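Local coordinates for protein nucleoside hydrolase, putative (Trypanosoma brucei, PDB 3FZ0) that belongs to the nucleoside hydrolase family of alpha/beta proteins and holds a calcium ion at one end of its central, mostly parallel beta sheet, at residues V5-I10 and V289-E294; L9-D14 and V32-I37; A20-L25 and P282-V287; Y129-L134 and P160-M165; P202-N207 and N336-T341. The protein carries 2 engineered substitutions. All coordinates share one frame; numbering follows the deposited sequence.

Four of the five contacts involve the main sheet, whose strands run 66-68, 32-39, 6-13, 127-133, 162-165, 203-206, 337-343, 296-306 and 317-319. Contacts 2, 4 and 5 pair neighbouring parallel strands within it, their centres about 9 to 19 Å apart. Contact 1 sets helix 282-291 against strand 6-13, and contact 3 packs the same helix on helix 17-27, its centre about 12 Å from that of contact 1. Strand 6-13 serves contacts 1 and 2. In sequence, contacts 2, 4 and 5 follow one another, whereas contacts 1 and 3 bring the beginning of the chain to residues 282-294. Contacts 2, 3 and 4 each supply a calcium ligand, so the site depends on segments far apart in sequence.

Contact 1 (V5-I10 and V289-E294); sequences VHRKLI and VAIRPE
Arg7 sends CG anti to its own carbonyl carbon (chi1 -76°) and then runs extended to NE, while Ile291 puts CG1 between its backbone N and carbonyl carbon (chi1 63°), leaving CG2 anti to the carbonyl carbon, to meet Arg7 and Leu9. These torsions join the first strand of the Rossmann-like nucleoside hydrolase fold, 6-13, to the C-terminal end of helix 282-291. Arg292 is the first residue to leave helical geometry. One face of the Arg7 guanidinium lies over Ile291 O, which stands 3.3 Å above its plane, toward the rim. Arg7 NH1 comes within 2.8 Å of Ala290 O, but the angle is too poor for a hydrogen bond. NH1 bonds instead to OE1 of Gln130, whose NE2 in turn donates to Ala290 O, making the glutamine the link between arginine and helix end. A cation so close to terminal helix carbonyls is probably favourable electrostatically. The aliphatic part of Arg7 also packs, with CD 3.9 Å from Ile291 CG2. On that same methyl, Leu9 arrives at about a right angle, its CD1 also 3.9 Å from CG2. At the outer end of the guanidinium, Arg7 NH2 rests 3.7 Å from CD of the Pro293 ring.

Contact 2 (L9-D14 and V32-I37); sequences LIIDTD and VEVIAI. With CA (calcium ion), chain G.
Strands 9-13 and 32-37 run parallel, inclined by 28° with 4.9 Å between their axes, and a beta bulge shifts the register: Leu9 pairs with Val34, but Ile10 with Ala36 and Ile11 with Ile37. Leu9 is held by both backbone polar atoms, its N donating to Glu33 O at 2.8 Å and its O accepting from Ile35 N at 2.9 Å. Beyond the bulge, Ile11 N reaches Ala36 O at 3.0 Å. On the sheet face of Leu9, Ile11 and Ile37, the CD1 tip of Ile11 meets Val34 CG2 at 3.7 Å, the two side chains crossing at about a right angle. The strands are the two arms of a beta-alpha-beta unit whose helix, 17-27, covers this face. With OG1 anti to the backbone N (chi1 179°), Thr13 presents CG2 to Ile37 CG2 at 3.7 Å, and OG1 is left to bond Asp19 OD2 and Cys15 N. Directly past the strand end, Asp14 OD1 binds the calcium ion at 2.4 Å, and its OD2 accepts a hydrogen bond from Asn43 N.

Contact 3 (A20-L25 and P282-V287); sequences AIAIML and PDAVAV. With CA (calcium ion), chain G.
The carboxylate of Asp283, whose CB faces Ala22 CB across the helix pair, is gripped through both oxygens: OD2 binds the calcium ion at 2.4 Å, and OD1 accepts a hydrogen bond from water 1 at 2.6 Å, itself a calcium ligand. Metal and metal-bound water together fix the rotation of the group. CG stands anti to the carbonyl carbon (chi1 -66°), directing the carboxylate to the ion from the first turn of helix 282-291, where Asp18 OD2 accepts from Asp283 N. Behind this turn the helices come very close, 7.5 Å between axes inclined by 25°, consistent with the small alanines at the interface, Ala22 and Ala284. The methyl of Ala22 points at the other helix and sits 3.3 Å from Asp283 O. One turn on, Val287 CG2 touches that same methyl at 3.5 Å. The Ala284 CB carries two neighbours, Ile21 CG2 at 3.9 Å and Leu25 CD1 at 4.2 Å. Leu25 and Val287 lie side by side, pointing opposite ways, with Leu25 CD2 4.2 Å from Val287 CG1. Every touching residue is buried. With Asp14, Asp19 and the Leu134 carbonyl completing the protein ligands, the close helix pair thus brings Asp283 to the N-terminal aspartate cluster characteristic of nucleoside hydrolase metal sites.

Contact 4 (Y129-L134 and P160-M165); sequences YQLVAL and PGIVIM. With CA (calcium ion), chain G.
The calcium site takes its one backbone carbonyl ligand from this contact: Leu134 O binds the ion at 2.3 Å. Asp14, Asp19 and Asp283 are the other protein ligands. Leading up to it, strands 129-133 and 162-165 run parallel, only 8° apart, in regular one-to-one register from Leu131 with Ile162 to Ala133 with Ile164. Four backbone bonds join them. The last, Met165 N to Ala133 O at 2.8 Å, is also the straightest (171°), and it ties the chain immediately before the metal-binding carbonyl to its neighbour. At the opposite end a side chain extends the pairing: Gln130, extended beyond CG, brings NE2 to Pro160 O at 2.8 Å. The donor lies in the carbonyl plane and the acceptor nearly in the amide plane, so the amide points its N-H at the oxygen within its own plane. On the sheet face of Leu131 and Ala133, Ala133 CB meets Ile164 CG2 at 3.8 Å, and the Leu131 and Ile162 CD1 methyls approach to 4.4 Å. Helix 138-146 links the two strands as a beta-alpha-beta unit. Helix 282-291 covers the Val132 and Val163 face, where Ala290 touches both valines, and strands 6-13 and 203-206 flank the pair on its outer edges.

Contact 5 (P202-N207 and N336-T341); sequences PVQLVN and NCNVIT
The side-chain amides of Gln204 and Asn338 meet obliquely, their planes 53° apart, on one face of the paired strands 203-206 and 337-341. Asn338 ND2 donates to Gln204 OE1 at 2.8 Å, nearly straight at 172°, with the acceptor in the donor's amide plane. A bend at chi2 (-66°) folds Gln204 back along its own strand, and NE2 therefore also reaches Pro202 O at 2.8 Å, from above that carbonyl plane. Ile340 CD1 lies 3.5 Å from Gln204 OE1. These are the last parallel neighbours in the main sheet before it turns antiparallel at strand 296-306, against which Asn336 and Cys337 form a classic beta bulge facing Thr302. On the other face, Cys337 SG packs on Leu205 CB at 3.6 Å. The backbone bonds are sound in the middle, as from Asn338 N to Val203 O at 2.8 Å, and weak toward both ends. Beside Ile340, Asn207, the N-cap of helix 208-212, uses OD1 to cap Val210 N, while its ND2 crosses to Ile340 O at 3.0 Å.

Contact 1 (V5-I10 and V289-E294)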
# COMPACT_ATOMS: atom_id res chain seq x y z
N VAL B 5 -6.21 -45.94 -9.06
CA VAL B 5 -6.40 -44.47 -9.34
C VAL B 5 -5.25 -43.90 -10.14
O VAL B 5 -4.12 -43.81 -9.66
CB VAL B 5 -6.50 -43.62 -8.07
CG1 VAL B 5 -6.51 -42.13 -8.42
CG2 VAL B 5 -7.75 -44.01 -7.24
N HIS B 6 -5.55 -43.50 -11.36
CA HIS B 6 -4.58 -42.93 -12.29
C HIS B 6 -4.63 -41.42 -12.18
O HIS B 6 -5.69 -40.86 -12.23
CB HIS B 6 -4.97 -43.31 -13.72
CG HIS B 6 -4.76 -44.75 -14.06
ND1 HIS B 6 -4.50 -45.71 -13.10
CD2 HIS B 6 -4.82 -45.41 -15.24
CE1 HIS B 6 -4.38 -46.89 -13.69
NE2 HIS B 6 -4.58 -46.73 -14.98
N ARG B 7 -3.49 -40.78 -12.09
CA ARG B 7 -3.45 -39.33 -12.06
C ARG B 7 -3.02 -38.80 -13.43
O ARG B 7 -2.09 -39.32 -14.05
CB ARG B 7 -2.48 -38.86 -10.97
CG ARG B 7 -3.03 -38.97 -9.55
CD ARG B 7 -1.95 -38.90 -8.49
NE ARG B 7 -2.36 -39.57 -7.26
CZ ARG B 7 -2.92 -38.94 -6.23
NH1 ARG B 7 -3.11 -37.63 -6.29
NH2 ARG B 7 -3.27 -39.60 -5.15
N LYS B 8 -3.69 -37.76 -13.90
CA LYS B 8 -3.27 -37.05 -15.10
C LYS B 8 -2.88 -35.67 -14.65
O LYS B 8 -3.69 -34.96 -14.09
CB LYS B 8 -4.42 -36.95 -16.12
CG LYS B 8 -5.12 -38.26 -16.46
CD LYS B 8 -4.13 -39.25 -17.02
CE LYS B 8 -4.82 -40.50 -17.59
NZ LYS B 8 -3.79 -41.61 -17.72
N LEU B 9 -1.63 -35.29 -14.85
CA LEU B 9 -1.17 -33.97 -14.38
C LEU B 9 -0.90 -32.96 -15.47
O LEU B 9 -0.39 -33.29 -16.53
CB LEU B 9 0.10 -34.08 -13.55
CG LEU B 9 0.27 -35.08 -12.43
CD1 LEU B 9 1.47 -34.57 -11.59
CD2 LEU B 9 -0.98 -35.22 -11.58
N ILE B 10 -1.25 -31.73 -15.19
CA ILE B 10 -0.79 -30.56 -15.92
C ILE B 10 0.29 -29.99 -15.03
O ILE B 10 0.10 -29.82 -13.82
CB ILE B 10 -1.92 -29.52 -16.09
CG1 ILE B 10 -3.16 -30.18 -16.73
CG2 ILE B 10 -1.44 -28.30 -16.87
CD1 ILE B 10 -4.42 -29.35 -16.56
N VAL B 289 3.91 -34.07 -3.00
CA VAL B 289 2.68 -33.83 -2.25
C VAL B 289 1.46 -34.15 -3.11
O VAL B 289 0.51 -34.74 -2.63
CB VAL B 289 2.64 -32.41 -1.65
CG1 VAL B 289 1.23 -32.03 -1.18
CG2 VAL B 289 3.62 -32.32 -0.49
N ALA B 290 1.51 -33.76 -4.39
CA ALA B 290 0.40 -33.95 -5.31
C ALA B 290 0.11 -35.40 -5.56
O ALA B 290 -1.04 -35.80 -5.62
CB ALA B 290 0.69 -33.30 -6.64
N ILE B 291 1.14 -36.20 -5.73
CA ILE B 291 0.90 -37.58 -6.14
C ILE B 291 0.95 -38.61 -5.01
O ILE B 291 0.36 -39.67 -5.15
CB ILE B 291 1.70 -37.97 -7.40
CG1 ILE B 291 3.20 -37.92 -7.17
CG2 ILE B 291 1.40 -36.99 -8.51
CD1 ILE B 291 3.99 -37.77 -8.52
N ARG B 292 1.63 -38.28 -3.91
CA ARG B 292 1.63 -39.14 -2.74
C ARG B 292 1.15 -38.37 -1.54
O ARG B 292 1.97 -37.93 -0.74
CB ARG B 292 3.01 -39.74 -2.48
CG ARG B 292 3.63 -40.45 -3.67
CD ARG B 292 4.63 -41.48 -3.22
NE ARG B 292 4.00 -42.77 -2.99
CZ ARG B 292 4.38 -43.65 -2.07
NH1 ARG B 292 5.40 -43.40 -1.27
NH2 ARG B 292 3.73 -44.81 -1.96
N PRO B 293 -0.18 -38.22 -1.39
CA PRO B 293 -0.75 -37.38 -0.32
C PRO B 293 -0.36 -37.85 1.08
O PRO B 293 -0.41 -37.07 2.02
CB PRO B 293 -2.27 -37.51 -0.53
CG PRO B 293 -2.43 -38.86 -1.25
CD PRO B 293 -1.24 -38.88 -2.19
N GLU B 294 0.03 -39.11 1.20
CA GLU B 294 0.44 -39.71 2.47
C GLU B 294 1.81 -39.19 2.92
O GLU B 294 2.21 -39.40 4.06
CB GLU B 294 0.43 -41.26 2.39
CG GLU B 294 1.46 -41.87 1.38
CD GLU B 294 0.93 -42.05 -0.08
OE1 GLU B 294 0.01 -41.31 -0.51
OE2 GLU B 294 1.44 -42.95 -0.81

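Contact 2 (L9-D14 and V32-I37)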
# COMPACT_ATOMS: atom_id res chain seq x y z
N LEU B 9 -1.63 -35.29 -14.85
CA LEU B 9 -1.17 -33.97 -14.38
C LEU B 9 -0.90 -32.96 -15.47
O LEU B 9 -0.39 -33.29 -16.53
CB LEU B 9 0.10 -34.08 -13.55
CG LEU B 9 0.27 -35.08 -12.43
CD1 LEU B 9 1.47 -34.57 -11.59
CD2 LEU B 9 -0.98 -35.22 -11.58
N ILE B 10 -1.25 -31.73 -15.19
CA ILE B 10 -0.79 -30.56 -15.92
C ILE B 10 0.29 -29.99 -15.03
O ILE B 10 0.10 -29.82 -13.82
CB ILE B 10 -1.92 -29.52 -16.09
CG1 ILE B 10 -3.16 -30.18 -16.73
CG2 ILE B 10 -1.44 -28.30 -16.87
CD1 ILE B 10 -4.42 -29.35 -16.56
N ILE B 11 1.46 -29.73 -15.58
CA ILE B 11 2.51 -29.14 -14.77
C ILE B 11 2.86 -27.78 -15.37
O ILE B 11 3.27 -27.65 -16.54
CB ILE B 11 3.76 -30.06 -14.63
CG1 ILE B 11 3.40 -31.33 -13.86
CG2 ILE B 11 4.90 -29.31 -13.90
CD1 ILE B 11 4.46 -32.39 -13.87
N ASP B 12 2.65 -26.75 -14.57
CA ASP B 12 2.98 -25.39 -14.99
C ASP B 12 4.28 -25.04 -14.33
O ASP B 12 4.43 -25.23 -13.14
CB ASP B 12 1.87 -24.43 -14.59
CG ASP B 12 2.07 -23.06 -15.20
OD1 ASP B 12 2.70 -22.24 -14.51
OD2 ASP B 12 1.63 -22.81 -16.35
N THR B 13 5.22 -24.53 -15.12
CA THR B 13 6.60 -24.48 -14.67
C THR B 13 7.42 -23.35 -15.30
O THR B 13 7.19 -22.96 -16.46
CB THR B 13 7.33 -25.87 -14.92
OG1 THR B 13 8.69 -25.78 -14.50
CG2 THR B 13 7.30 -26.25 -16.39
N ASP B 14 8.39 -22.85 -14.54
CA ASP B 14 9.37 -21.91 -15.08
C ASP B 14 10.74 -22.56 -15.36
O ASP B 14 11.75 -21.85 -15.55
CB ASP B 14 9.49 -20.64 -14.23
CG ASP B 14 10.13 -20.88 -12.86
OD1 ASP B 14 10.01 -21.98 -12.28
OD2 ASP B 14 10.75 -19.93 -12.32
N VAL B 32 0.78 -42.40 -12.68
CA VAL B 32 0.85 -40.98 -12.96
C VAL B 32 1.20 -40.81 -14.43
O VAL B 32 2.09 -41.52 -14.97
CB VAL B 32 1.92 -40.25 -12.09
CG1 VAL B 32 2.03 -38.80 -12.51
CG2 VAL B 32 1.58 -40.31 -10.61
N GLU B 33 0.51 -39.87 -15.07
CA GLU B 33 0.79 -39.46 -16.43
C GLU B 33 0.77 -37.93 -16.55
O GLU B 33 -0.27 -37.28 -16.30
CB GLU B 33 -0.20 -40.07 -17.40
CG GLU B 33 0.20 -39.88 -18.86
CD GLU B 33 -0.91 -40.15 -19.86
OE1 GLU B 33 -1.99 -40.68 -19.50
OE2 GLU B 33 -0.69 -39.81 -21.04
N VAL B 34 1.91 -37.34 -16.94
CA VAL B 34 1.97 -35.92 -17.26
C VAL B 34 1.37 -35.75 -18.64
O VAL B 34 1.92 -36.27 -19.61
CB VAL B 34 3.42 -35.41 -17.26
CG1 VAL B 34 3.49 -33.99 -17.81
CG2 VAL B 34 4.00 -35.48 -15.86
N ILE B 35 0.24 -35.06 -18.73
CA ILE B 35 -0.45 -34.89 -20.01
C ILE B 35 -0.16 -33.56 -20.70
O ILE B 35 -0.44 -33.42 -21.89
CB ILE B 35 -2.00 -35.14 -19.93
CG1 ILE B 35 -2.67 -34.21 -18.92
CG2 ILE B 35 -2.27 -36.55 -19.57
CD1 ILE B 35 -4.22 -34.20 -19.02
N ALA B 36 0.39 -32.59 -19.97
CA ALA B 36 0.77 -31.29 -20.56
C ALA B 36 1.70 -30.52 -19.65
O ALA B 36 1.56 -30.58 -18.43
CB ALA B 36 -0.46 -30.41 -20.89
N ILE B 37 2.65 -29.82 -20.27
CA ILE B 37 3.57 -28.97 -19.55
C ILE B 37 3.35 -27.56 -20.08
O ILE B 37 3.40 -27.31 -21.30
CB ILE B 37 5.03 -29.43 -19.72
CG1 ILE B 37 5.21 -30.82 -19.05
CG2 ILE B 37 6.01 -28.37 -19.18
CD1 ILE B 37 6.59 -31.50 -19.28
CA CA G . 10.11 -23.46 -10.34
O HOH W 1 9.63 -23.08 -8.13
O HOH W 2 10.28 -20.80 -9.91
O HOH W 3 12.38 -23.26 -9.44

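Contact 3 (A20-L25 and P282-V287)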
# COMPACT_ATOMS: atom_id res chain seq x y z
N ALA B 20 12.96 -29.41 -13.23
CA ALA B 20 13.31 -30.61 -13.98
C ALA B 20 13.24 -31.86 -13.10
O ALA B 20 12.65 -32.84 -13.53
CB ALA B 20 14.69 -30.49 -14.63
N ILE B 21 13.83 -31.82 -11.90
CA ILE B 21 13.74 -32.95 -10.94
C ILE B 21 12.26 -33.26 -10.63
O ILE B 21 11.86 -34.42 -10.57
CB ILE B 21 14.50 -32.66 -9.59
CG1 ILE B 21 15.99 -32.41 -9.84
CG2 ILE B 21 14.26 -33.81 -8.55
CD1 ILE B 21 16.74 -33.57 -10.49
N ALA B 22 11.45 -32.21 -10.43
CA ALA B 22 10.01 -32.41 -10.16
C ALA B 22 9.27 -33.13 -11.32
O ALA B 22 8.46 -34.05 -11.09
CB ALA B 22 9.33 -31.08 -9.84
N ILE B 23 9.56 -32.71 -12.55
CA ILE B 23 8.91 -33.32 -13.72
C ILE B 23 9.41 -34.76 -13.88
O ILE B 23 8.63 -35.65 -14.20
CB ILE B 23 9.11 -32.46 -15.01
CG1 ILE B 23 8.42 -31.09 -14.84
CG2 ILE B 23 8.56 -33.18 -16.23
CD1 ILE B 23 8.93 -29.97 -15.73
N MET B 24 10.69 -34.98 -13.60
CA MET B 24 11.27 -36.31 -13.58
C MET B 24 10.56 -37.20 -12.57
O MET B 24 10.29 -38.37 -12.84
CB MET B 24 12.78 -36.25 -13.32
CG MET B 24 13.63 -35.62 -14.46
SD MET B 24 15.41 -35.54 -14.09
CE MET B 24 16.00 -37.05 -14.82
N LEU B 25 10.21 -36.62 -11.44
CA LEU B 25 9.56 -37.38 -10.38
C LEU B 25 8.15 -37.77 -10.84
O LEU B 25 7.77 -38.96 -10.77
CB LEU B 25 9.55 -36.58 -9.08
CG LEU B 25 9.31 -37.24 -7.72
CD1 LEU B 25 9.61 -36.23 -6.62
CD2 LEU B 25 7.93 -37.73 -7.57
N PRO B 282 12.72 -27.50 -3.91
CA PRO B 282 11.31 -27.19 -3.60
C PRO B 282 10.27 -27.77 -4.54
O PRO B 282 9.28 -28.37 -4.05
CB PRO B 282 11.26 -25.67 -3.59
CG PRO B 282 12.66 -25.29 -3.15
CD PRO B 282 13.54 -26.27 -3.93
N ASP B 283 10.44 -27.59 -5.85
CA ASP B 283 9.41 -28.10 -6.79
C ASP B 283 9.20 -29.61 -6.72
O ASP B 283 8.09 -30.08 -6.93
CB ASP B 283 9.72 -27.69 -8.22
CG ASP B 283 9.63 -26.20 -8.42
OD1 ASP B 283 8.90 -25.54 -7.67
OD2 ASP B 283 10.30 -25.67 -9.33
N ALA B 284 10.25 -30.36 -6.40
CA ALA B 284 10.12 -31.82 -6.30
C ALA B 284 9.25 -32.19 -5.12
O ALA B 284 8.48 -33.15 -5.18
CB ALA B 284 11.49 -32.51 -6.20
N VAL B 285 9.35 -31.40 -4.04
CA VAL B 285 8.54 -31.64 -2.85
C VAL B 285 7.04 -31.42 -3.18
O VAL B 285 6.16 -32.18 -2.75
CB VAL B 285 9.04 -30.77 -1.63
CG1 VAL B 285 8.18 -30.99 -0.37
CG2 VAL B 285 10.48 -31.09 -1.28
N ALA B 286 6.76 -30.39 -3.97
CA ALA B 286 5.39 -30.10 -4.35
C ALA B 286 4.81 -31.23 -5.20
O ALA B 286 3.69 -31.71 -4.94
CB ALA B 286 5.32 -28.75 -5.09
N VAL B 287 5.54 -31.66 -6.24
CA VAL B 287 5.11 -32.84 -7.03
C VAL B 287 4.86 -34.07 -6.14
O VAL B 287 3.86 -34.76 -6.32
CB VAL B 287 6.07 -33.18 -8.23
CG1 VAL B 287 5.68 -34.47 -8.89
CG2 VAL B 287 6.03 -32.03 -9.27
CA CA G . 10.11 -23.46 -10.34
O HOH W 1 9.63 -23.08 -8.13
O HOH W 2 10.28 -20.80 -9.91
O HOH W 3 12.38 -23.26 -9.44

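Contact 4 (Y129-L134 and P160-M165)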
# COMPACT_ATOMS: atom_id res chain seq x y z
N TYR B 129 -7.68 -35.60 -12.42
CA TYR B 129 -6.79 -34.61 -13.00
C TYR B 129 -6.30 -33.68 -11.92
O TYR B 129 -7.09 -33.28 -11.05
CB TYR B 129 -7.52 -33.81 -14.07
CG TYR B 129 -7.91 -34.62 -15.27
CD1 TYR B 129 -8.97 -35.53 -15.24
CD2 TYR B 129 -7.23 -34.48 -16.48
CE1 TYR B 129 -9.34 -36.28 -16.38
CE2 TYR B 129 -7.59 -35.22 -17.63
CZ TYR B 129 -8.62 -36.12 -17.57
OH TYR B 129 -8.98 -36.86 -18.71
N GLN B 130 -5.01 -33.34 -11.96
CA GLN B 130 -4.40 -32.43 -10.99
C GLN B 130 -3.52 -31.41 -11.70
O GLN B 130 -2.90 -31.72 -12.74
CB GLN B 130 -3.56 -33.21 -9.98
CG GLN B 130 -4.34 -34.13 -9.10
CD GLN B 130 -3.48 -34.88 -8.11
OE1 GLN B 130 -2.81 -35.85 -8.45
NE2 GLN B 130 -3.52 -34.44 -6.85
N LEU B 131 -3.49 -30.19 -11.16
CA LEU B 131 -2.64 -29.15 -11.70
C LEU B 131 -1.62 -28.93 -10.62
O LEU B 131 -1.99 -28.69 -9.47
CB LEU B 131 -3.44 -27.88 -11.94
CG LEU B 131 -2.87 -26.73 -12.81
CD1 LEU B 131 -3.90 -25.64 -12.91
CD2 LEU B 131 -1.61 -26.13 -12.25
N VAL B 132 -0.34 -29.05 -10.97
CA VAL B 132 0.72 -28.71 -10.05
C VAL B 132 1.48 -27.52 -10.62
O VAL B 132 1.94 -27.59 -11.75
CB VAL B 132 1.68 -29.88 -9.91
CG1 VAL B 132 2.75 -29.58 -8.81
CG2 VAL B 132 0.87 -31.14 -9.60
N ALA B 133 1.60 -26.45 -9.86
CA ALA B 133 2.17 -25.20 -10.36
C ALA B 133 3.51 -25.00 -9.70
O ALA B 133 3.59 -24.90 -8.47
CB ALA B 133 1.26 -24.00 -9.99
N LEU B 134 4.56 -24.90 -10.51
CA LEU B 134 5.92 -24.81 -9.99
C LEU B 134 6.60 -23.48 -10.28
O LEU B 134 7.83 -23.37 -10.19
CB LEU B 134 6.76 -25.95 -10.55
CG LEU B 134 6.18 -27.36 -10.43
CD1 LEU B 134 7.09 -28.40 -11.09
CD2 LEU B 134 5.91 -27.72 -8.96
N PRO B 160 -6.73 -33.40 -3.89
CA PRO B 160 -6.51 -32.01 -4.27
C PRO B 160 -6.37 -31.84 -5.76
O PRO B 160 -5.60 -32.55 -6.39
CB PRO B 160 -5.16 -31.68 -3.62
CG PRO B 160 -5.10 -32.58 -2.44
CD PRO B 160 -5.68 -33.86 -2.96
N GLY B 161 -7.13 -30.90 -6.31
CA GLY B 161 -7.03 -30.50 -7.71
C GLY B 161 -5.86 -29.59 -8.04
O GLY B 161 -5.39 -29.54 -9.18
N ILE B 162 -5.40 -28.83 -7.06
CA ILE B 162 -4.27 -27.94 -7.30
C ILE B 162 -3.26 -27.97 -6.16
O ILE B 162 -3.59 -27.87 -4.98
CB ILE B 162 -4.73 -26.48 -7.72
CG1 ILE B 162 -3.53 -25.58 -8.07
CG2 ILE B 162 -5.66 -25.85 -6.68
CD1 ILE B 162 -3.90 -24.25 -8.76
N VAL B 163 -2.02 -28.19 -6.54
CA VAL B 163 -0.91 -28.11 -5.59
C VAL B 163 0.08 -27.10 -6.13
O VAL B 163 0.43 -27.15 -7.30
CB VAL B 163 -0.26 -29.47 -5.40
CG1 VAL B 163 0.74 -29.40 -4.32
CG2 VAL B 163 -1.31 -30.51 -5.08
N ILE B 164 0.47 -26.15 -5.30
CA ILE B 164 1.36 -25.06 -5.76
C ILE B 164 2.66 -24.97 -4.96
O ILE B 164 2.67 -25.08 -3.72
CB ILE B 164 0.61 -23.69 -5.78
CG1 ILE B 164 0.20 -23.24 -4.37
CG2 ILE B 164 -0.59 -23.78 -6.73
CD1 ILE B 164 -0.40 -21.84 -4.31
N MET B 165 3.78 -24.79 -5.65
CA MET B 165 5.01 -24.46 -4.90
C MET B 165 5.08 -22.94 -4.83
O MET B 165 5.36 -22.28 -5.82
CB MET B 165 6.29 -25.07 -5.51
CG MET B 165 7.45 -25.02 -4.55
SD MET B 165 8.08 -23.34 -4.33
CE MET B 165 8.31 -23.24 -2.56
CA CA G . 10.11 -23.46 -10.34
O HOH W 1 9.63 -23.08 -8.13
O HOH W 2 10.28 -20.80 -9.91
O HOH W 3 12.38 -23.26 -9.44

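Contact 5 (P202-N207 and N336-T341)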
# COMPACT_ATOMS: atom_id res chain seq x y z
N PRO B 202 -9.39 -27.56 -0.93
CA PRO B 202 -8.54 -26.38 -0.73
C PRO B 202 -7.22 -26.52 -1.48
O PRO B 202 -6.69 -27.62 -1.58
CB PRO B 202 -8.25 -26.42 0.78
CG PRO B 202 -9.42 -27.19 1.35
CD PRO B 202 -9.85 -28.17 0.33
N VAL B 203 -6.71 -25.39 -1.98
CA VAL B 203 -5.37 -25.29 -2.56
C VAL B 203 -4.37 -25.84 -1.54
O VAL B 203 -4.46 -25.50 -0.35
CB VAL B 203 -5.02 -23.79 -2.84
CG1 VAL B 203 -3.59 -23.63 -3.42
CG2 VAL B 203 -6.08 -23.12 -3.73
N GLN B 204 -3.45 -26.71 -1.97
CA GLN B 204 -2.35 -27.17 -1.12
C GLN B 204 -1.13 -26.28 -1.32
O GLN B 204 -0.58 -26.19 -2.43
CB GLN B 204 -1.97 -28.62 -1.43
CG GLN B 204 -3.17 -29.57 -1.47
CD GLN B 204 -3.82 -29.74 -0.12
OE1 GLN B 204 -3.18 -30.22 0.82
NE2 GLN B 204 -5.10 -29.34 0.00
N LEU B 205 -0.71 -25.62 -0.24
CA LEU B 205 0.39 -24.65 -0.34
C LEU B 205 1.70 -25.30 0.07
O LEU B 205 2.02 -25.42 1.26
CB LEU B 205 0.09 -23.40 0.51
CG LEU B 205 1.05 -22.20 0.41
CD1 LEU B 205 0.82 -21.25 -0.80
CD2 LEU B 205 1.03 -21.41 1.75
N VAL B 206 2.48 -25.72 -0.92
CA VAL B 206 3.80 -26.25 -0.63
C VAL B 206 4.79 -25.07 -0.57
O VAL B 206 5.30 -24.58 -1.60
CB VAL B 206 4.17 -27.36 -1.60
CG1 VAL B 206 5.54 -28.00 -1.22
CG2 VAL B 206 3.02 -28.41 -1.63
N ASN B 207 5.01 -24.60 0.66
CA ASN B 207 5.72 -23.36 0.90
C ASN B 207 7.20 -23.61 1.09
O ASN B 207 7.64 -24.75 1.27
CB ASN B 207 5.16 -22.65 2.14
CG ASN B 207 5.03 -23.58 3.32
OD1 ASN B 207 5.98 -23.81 4.07
ND2 ASN B 207 3.85 -24.18 3.47
N ASN B 336 -9.70 -21.83 2.84
CA ASN B 336 -9.43 -22.01 1.43
C ASN B 336 -8.10 -22.63 1.10
O ASN B 336 -7.84 -22.90 -0.07
CB ASN B 336 -9.51 -20.67 0.70
CG ASN B 336 -8.41 -19.69 1.13
OD1 ASN B 336 -7.84 -19.82 2.20
ND2 ASN B 336 -8.15 -18.70 0.29
N CYS B 337 -7.26 -22.85 2.10
CA CYS B 337 -5.89 -23.28 1.84
C CYS B 337 -5.32 -24.22 2.91
O CYS B 337 -5.44 -23.96 4.10
CB CYS B 337 -5.02 -22.05 1.69
SG CYS B 337 -3.26 -22.38 1.48
N ASN B 338 -4.72 -25.32 2.47
CA ASN B 338 -4.04 -26.26 3.36
C ASN B 338 -2.55 -25.96 3.35
O ASN B 338 -1.88 -26.19 2.35
CB ASN B 338 -4.33 -27.70 2.95
CG ASN B 338 -3.96 -28.72 4.04
OD1 ASN B 338 -4.07 -28.44 5.24
ND2 ASN B 338 -3.54 -29.91 3.61
N VAL B 339 -2.06 -25.40 4.44
CA VAL B 339 -0.66 -25.00 4.57
C VAL B 339 0.09 -26.25 5.01
O VAL B 339 -0.14 -26.73 6.12
CB VAL B 339 -0.49 -23.85 5.61
CG1 VAL B 339 0.95 -23.47 5.78
CG2 VAL B 339 -1.34 -22.64 5.17
N ILE B 340 0.93 -26.79 4.12
CA ILE B 340 1.70 -28.00 4.41
C ILE B 340 2.89 -27.63 5.32
O ILE B 340 3.69 -26.77 4.96
CB ILE B 340 2.25 -28.65 3.11
CG1 ILE B 340 1.17 -28.73 2.00
CG2 ILE B 340 2.91 -29.98 3.42
CD1 ILE B 340 -0.07 -29.58 2.33
N THR B 341 3.01 -28.28 6.49
CA THR B 341 4.05 -27.90 7.45
C THR B 341 5.10 -28.96 7.71
O THR B 341 6.17 -28.63 8.21
CB THR B 341 3.48 -27.38 8.78
OG1 THR B 341 2.68 -28.39 9.38
CG2 THR B 341 2.61 -26.08 8.56